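PDB 5YYL: major royal jelly protein 1 from Apis mellifera, which is the most abundant protein of royal jelly, binds the sterol 24-methylenecholesterol and probably serves a nutritional role in larval food. Local coordinates for residues S30-H35 / I402-V407; A355-K360 / I378-N383. All coordinates share one frame; numbering follows the deposited sequence.

In the fold
Close to the N terminus, residues 30-35 lead into strand 33-37, whose partner, residues 402-407, follows more than 360 positions later; contact 1 thus closes a loop that spans almost all of the propeller. Contact 2 is nested inside that loop and is local: strand 353-361 is followed, after a connection of eleven residues, by 373-383, with which it forms a hairpin. The two contacts belong to one sheet, with strand 373-383 standing between 353-361 and 400-406, and their centres lie about 9 Å apart. Running from inside to outside, C-terminal strands are finished by an N-terminal one, the velcro closure of a beta-propeller, which ties both chain ends into one blade.

Contact 1 (S30-H35 / I402-V407); sequences SLPILH and IMNANV
The side chain of N404 lies between those of P32 and L34 and crosses each at about a right angle. L34 CD1 comes over one face of its carboxamide, while the pyrrolidine ring of P32 approaches from the other side, nearer the edge. The CB of N404 points away from residues 30-35, but a chi1 of 68°, with CG between the backbone N and the carbonyl carbon, swings the amide back towards them. The ring of P32 also touches the main chain, its CG lying 3.2 Å from N404 O; proline has no N-H to donate, but the bond made here uses only its carbonyl, P32 O taking the N-H of N404 at 3.0 Å. Beyond it the register slips. I33 pairs with M403, but L34 and H35 both face I402 in a classic beta bulge. I402 O therefore accepts two N-H groups, L34 N at 2.8 Å nearly in line with the carbonyl and H35 N at 3.3 Å on a lone pair, and I402 N returns a bond to H35 O at 2.8 Å. Around this ladder, L31 CB meets M403 CB at 3.8 Å, and L31 CG lies against the small methyl of A405. Methionine's flexible chain bends at chi3 (-99°), carrying M403 CE away to pack on S382. On its other side strand 400-406 is bonded to strand 373-383, M403 to V380 and A405 to I378, and L34 and N404 reach across to L379. P32 packs on H431 and L34 on L432, beside the C-terminal tail, and P32 also meets D422 of a second subunit. N406 caps helix 407-411 through E409 N. In a blade otherwise built from C-terminal strands, 33-37 is the outermost, the velcro closure of a beta-propeller.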
loop_
_atom_site.group_PDB
_atom_site.type_symbol
_atom_site.label_atom_id
_atom_site.label_comp_id
_atom_site.label_asym_id
_atom_site.label_seq_id
_atom_site.Cartn_x
_atom_site.Cartn_y
_atom_site.Cartn_z
ATOM N N SER A 30 19.044 23.267 23.335
ATOM C CA SER A 30 19.890 22.141 23.013
ATOM C C SER A 30 19.355 21.523 21.725
ATOM O O SER A 30 18.222 21.765 21.312
ATOM C CB SER A 30 19.881 21.118 24.165
ATOM N N LEU A 31 20.182 20.686 21.111
ATOM C CA LEU A 31 19.818 19.951 19.920
ATOM C C LEU A 31 19.587 18.488 20.279
ATOM O O LEU A 31 20.338 17.924 21.069
ATOM C CB LEU A 31 20.941 20.071 18.903
ATOM C CG LEU A 31 20.896 21.267 17.970
ATOM C CD1 LEU A 31 20.539 22.555 18.682
ATOM C CD2 LEU A 31 22.224 21.385 17.253
ATOM N N PRO A 32 18.550 17.862 19.700
ATOM C CA PRO A 32 18.330 16.455 20.006
ATOM C C PRO A 32 19.545 15.539 19.777
ATOM O O PRO A 32 20.197 15.558 18.728
ATOM C CB PRO A 32 17.199 16.044 19.053
ATOM C CG PRO A 32 17.121 17.103 18.045
ATOM C CD PRO A 32 17.553 18.359 18.738
ATOM N N ILE A 33 19.805 14.731 20.788
ATOM C CA ILE A 33 20.864 13.747 20.769
ATOM C C ILE A 33 20.471 12.568 19.904
ATOM O O ILE A 33 19.372 12.060 20.004
ATOM C CB ILE A 33 21.211 13.313 22.199
ATOM C CG1 ILE A 33 22.088 14.397 22.847
ATOM C CG2 ILE A 33 21.921 11.983 22.186
ATOM C CD1 ILE A 33 21.839 14.628 24.329
ATOM N N LEU A 34 21.410 12.170 19.054
ATOM C CA LEU A 34 21.317 11.000 18.198
ATOM C C LEU A 34 22.070 9.829 18.844
ATOM O O LEU A 34 21.607 8.697 18.785
ATOM C CB LEU A 34 21.921 11.344 16.844
ATOM C CG LEU A 34 21.729 10.384 15.690
ATOM C CD1 LEU A 34 20.277 10.268 15.306
ATOM C CD2 LEU A 34 22.542 10.799 14.484
ATOM N N HIS A 35 23.240 10.102 19.431
ATOM C CA HIS A 35 24.032 9.100 20.160
ATOM C C HIS A 35 24.803 9.771 21.272
ATOM O O HIS A 35 25.308 10.880 21.109
ATOM C CB HIS A 35 25.027 8.390 19.248
ATOM C CG HIS A 35 24.385 7.610 18.148
ATOM N ND1 HIS A 35 23.629 6.482 18.377
ATOM C CD2 HIS A 35 24.364 7.810 16.810
ATOM C CE1 HIS A 35 23.182 6.014 17.225
ATOM N NE2 HIS A 35 23.614 6.802 16.257
ATOM N N ILE A 402 26.639 13.017 19.783
ATOM C CA ILE A 402 26.308 13.394 18.412
ATOM C C ILE A 402 24.893 13.953 18.450
ATOM O O ILE A 402 23.945 13.218 18.669
ATOM C CB ILE A 402 26.377 12.209 17.443
ATOM C CG1 ILE A 402 27.822 11.700 17.345
ATOM C CG2 ILE A 402 25.828 12.622 16.077
ATOM C CD1 ILE A 402 27.999 10.451 16.486
ATOM N N MET A 403 24.766 15.259 18.267
ATOM C CA MET A 403 23.472 15.903 18.195
ATOM C C MET A 403 23.122 16.142 16.730
ATOM O O MET A 403 23.937 15.908 15.835
ATOM C CB MET A 403 23.473 17.202 18.970
ATOM C CG MET A 403 23.738 16.999 20.450
ATOM S SD MET A 403 24.184 18.556 21.237
ATOM C CE MET A 403 25.949 18.299 21.241
ATOM N N ASN A 404 21.870 16.522 16.492
ATOM C CA ASN A 404 21.424 16.862 15.149
ATOM C C ASN A 404 20.218 17.766 15.188
ATOM O O ASN A 404 19.640 17.987 16.247
ATOM C CB ASN A 404 21.185 15.609 14.260
ATOM C CG ASN A 404 20.005 14.767 14.710
ATOM O OD1 ASN A 404 19.547 14.857 15.866
ATOM N ND2 ASN A 404 19.488 13.940 13.792
ATOM N N ALA A 405 19.887 18.331 14.032
ATOM C CA ALA A 405 18.765 19.260 13.901
ATOM C C ALA A 405 18.539 19.597 12.448
ATOM O O ALA A 405 19.450 19.483 11.616
ATOM C CB ALA A 405 19.026 20.526 14.675
ATOM N N ASN A 406 17.314 20.018 12.146
ATOM C CA ASN A 406 16.983 20.518 10.818
ATOM C C ASN A 406 17.557 21.911 10.689
ATOM O O ASN A 406 17.392 22.727 11.593
ATOM C CB ASN A 406 15.477 20.577 10.611
ATOM C CG ASN A 406 15.109 21.063 9.237
ATOM O OD1 ASN A 406 14.697 22.193 9.058
ATOM N ND2 ASN A 406 15.293 20.213 8.249
ATOM N N VAL A 407 18.216 22.177 9.566
ATOM C CA VAL A 407 18.909 23.439 9.364
ATOM C C VAL A 407 17.907 24.588 9.358
ATOM O O VAL A 407 18.090 25.561 10.102
ATOM C CB VAL A 407 19.741 23.438 8.067
ATOM C CG1 VAL A 407 20.145 24.850 7.652
ATOM C CG2 VAL A 407 20.976 22.587 8.251
#

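Contact 2 (A355-K360 / I378-N383); sequences ASMKIK and ILVLSN
M357 turns its CG anti to the carbonyl carbon (chi1 -72°) and then runs out extended, which lays it alongside V380, pointing the same way, with its CE against both valine methyls, 3.4 Å from V380 CG2. On the same face, I359 has CG1 beside its backbone N whereas I378 has CG1 anti to its own (chi1 -164°); the two chains cross obliquely and their CG1 atoms meet at 3.7 Å. Beta-branched and long apolar residues suit this largely buried face, where M357, I359 and I378 also pack on V310 of strand 306-311. From S356 to I359 the backbones form an antiparallel ladder: K358 N donates to L379 O at 3.1 Å, and L379 N answers to K358 O at 2.8 Å. L381 N binds S356 O at 2.9 Å. At this end A355 and S356 both face L381, a classic bulge whose two N-H bonds to L381 O are weak. On the opposite face L379 and L381 lie on strand 65-72, and the long aliphatic stems of K358 and K360 carry their ammonium groups to D70 of that strand, forming salt bridges. Strands 353-361 and 373-383 are the two inner strands of the last blade of the six-bladed beta-propeller; their hairpin packs on the preceding blade through V310 and on strand 65-72 of the first, and both lysines reach D70 where the last blade meets the first.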
loop_
_atom_site.group_PDB
_atom_site.type_symbol
_atom_site.label_atom_id
_atom_site.label_comp_id
_atom_site.label_asym_id
_atom_site.label_seq_id
_atom_site.Cartn_x
_atom_site.Cartn_y
_atom_site.Cartn_z
ATOM N N ALA A 355 33.705 19.677 18.232
ATOM C CA ALA A 355 34.853 19.181 17.487
ATOM C C ALA A 355 34.541 18.901 16.037
ATOM O O ALA A 355 35.460 18.810 15.222
ATOM C CB ALA A 355 35.377 17.916 18.134
ATOM N N SER A 356 33.263 18.702 15.699
ATOM C CA SER A 356 32.925 18.447 14.303
ATOM C C SER A 356 31.503 18.753 13.941
ATOM O O SER A 356 30.634 18.672 14.784
ATOM C CB SER A 356 33.229 17.002 13.930
ATOM O OG SER A 356 33.513 16.945 12.553
ATOM N N MET A 357 31.290 19.129 12.684
ATOM C CA MET A 357 29.965 19.364 12.127
ATOM C C MET A 357 29.896 18.954 10.671
ATOM O O MET A 357 30.852 19.155 9.922
ATOM C CB MET A 357 29.605 20.831 12.238
ATOM C CG MET A 357 29.305 21.228 13.653
ATOM S SD MET A 357 28.865 22.969 13.759
ATOM C CE MET A 357 27.828 22.756 15.199
ATOM N N LYS A 358 28.779 18.356 10.282
ATOM C CA LYS A 358 28.519 18.024 8.886
ATOM C C LYS A 358 27.066 18.346 8.577
ATOM O O LYS A 358 26.231 18.356 9.478
ATOM C CB LYS A 358 28.781 16.541 8.611
ATOM C CG LYS A 358 30.148 16.038 9.038
ATOM C CD LYS A 358 31.235 16.568 8.131
ATOM C CE LYS A 358 32.623 16.244 8.655
ATOM N NZ LYS A 358 32.957 14.800 8.456
ATOM N N ILE A 359 26.765 18.609 7.309
ATOM C CA ILE A 359 25.404 18.844 6.870
ATOM C C ILE A 359 25.065 17.911 5.726
ATOM O O ILE A 359 25.780 17.827 4.746
ATOM C CB ILE A 359 25.154 20.333 6.495
ATOM C CG1 ILE A 359 25.192 21.170 7.786
ATOM C CG2 ILE A 359 23.797 20.512 5.798
ATOM C CD1 ILE A 359 24.902 22.640 7.625
ATOM N N LYS A 360 23.926 17.252 5.870
ATOM C CA LYS A 360 23.426 16.262 4.931
ATOM C C LYS A 360 22.061 16.691 4.439
ATOM O O LYS A 360 21.378 17.437 5.112
ATOM C CB LYS A 360 23.311 14.910 5.660
ATOM C CG LYS A 360 24.635 14.403 6.245
ATOM C CD LYS A 360 25.621 13.953 5.160
ATOM C CE LYS A 360 27.057 13.992 5.664
ATOM N NZ LYS A 360 27.980 13.337 4.704
ATOM N N ILE A 378 21.822 19.063 10.219
ATOM C CA ILE A 378 23.185 19.201 10.715
ATOM C C ILE A 378 23.482 18.151 11.777
ATOM O O ILE A 378 22.631 17.886 12.614
ATOM C CB ILE A 378 23.415 20.623 11.280
ATOM C CG1 ILE A 378 24.899 20.924 11.427
ATOM C CG2 ILE A 378 22.702 20.833 12.626
ATOM C CD1 ILE A 378 25.159 22.366 11.790
ATOM N N LEU A 379 24.673 17.547 11.708
ATOM C CA LEU A 379 25.180 16.617 12.718
ATOM C C LEU A 379 26.317 17.298 13.469
ATOM O O LEU A 379 27.230 17.831 12.858
ATOM C CB LEU A 379 25.734 15.362 12.033
ATOM C CG LEU A 379 24.784 14.533 11.163
ATOM C CD1 LEU A 379 25.553 13.556 10.297
ATOM C CD2 LEU A 379 23.763 13.833 12.037
ATOM N N VAL A 380 26.291 17.248 14.790
ATOM C CA VAL A 380 27.271 17.949 15.622
ATOM C C VAL A 380 27.933 16.982 16.610
ATOM O O VAL A 380 27.248 16.381 17.427
ATOM C CB VAL A 380 26.592 19.077 16.416
ATOM C CG1 VAL A 380 27.613 19.849 17.230
ATOM C CG2 VAL A 380 25.837 19.997 15.473
ATOM N N LEU A 381 29.256 16.822 16.520
ATOM C CA LEU A 381 30.035 16.107 17.538
ATOM C C LEU A 381 30.472 17.116 18.554
ATOM O O LEU A 381 31.139 18.092 18.223
ATOM C CB LEU A 381 31.290 15.423 16.975
ATOM C CG LEU A 381 32.201 14.770 18.031
ATOM C CD1 LEU A 381 31.478 13.649 18.757
ATOM C CD2 LEU A 381 33.470 14.234 17.399
ATOM N N SER A 382 30.097 16.865 19.795
ATOM C CA SER A 382 30.431 17.720 20.888
ATOM C C SER A 382 31.008 16.838 21.982
ATOM O O SER A 382 30.302 16.353 22.876
ATOM C CB SER A 382 29.171 18.415 21.324
ATOM O OG SER A 382 29.299 18.889 22.623
ATOM N N ASN A 383 32.307 16.571 21.855
ATOM C CA ASN A 383 33.120 16.054 22.947
ATOM C C ASN A 383 33.346 17.147 23.996
ATOM O O ASN A 383 32.701 18.207 23.952
ATOM C CB ASN A 383 34.431 15.435 22.430
ATOM C CG ASN A 383 35.329 16.411 21.677
ATOM O OD1 ASN A 383 35.503 17.584 22.052
ATOM N ND2 ASN A 383 35.941 15.904 20.605
#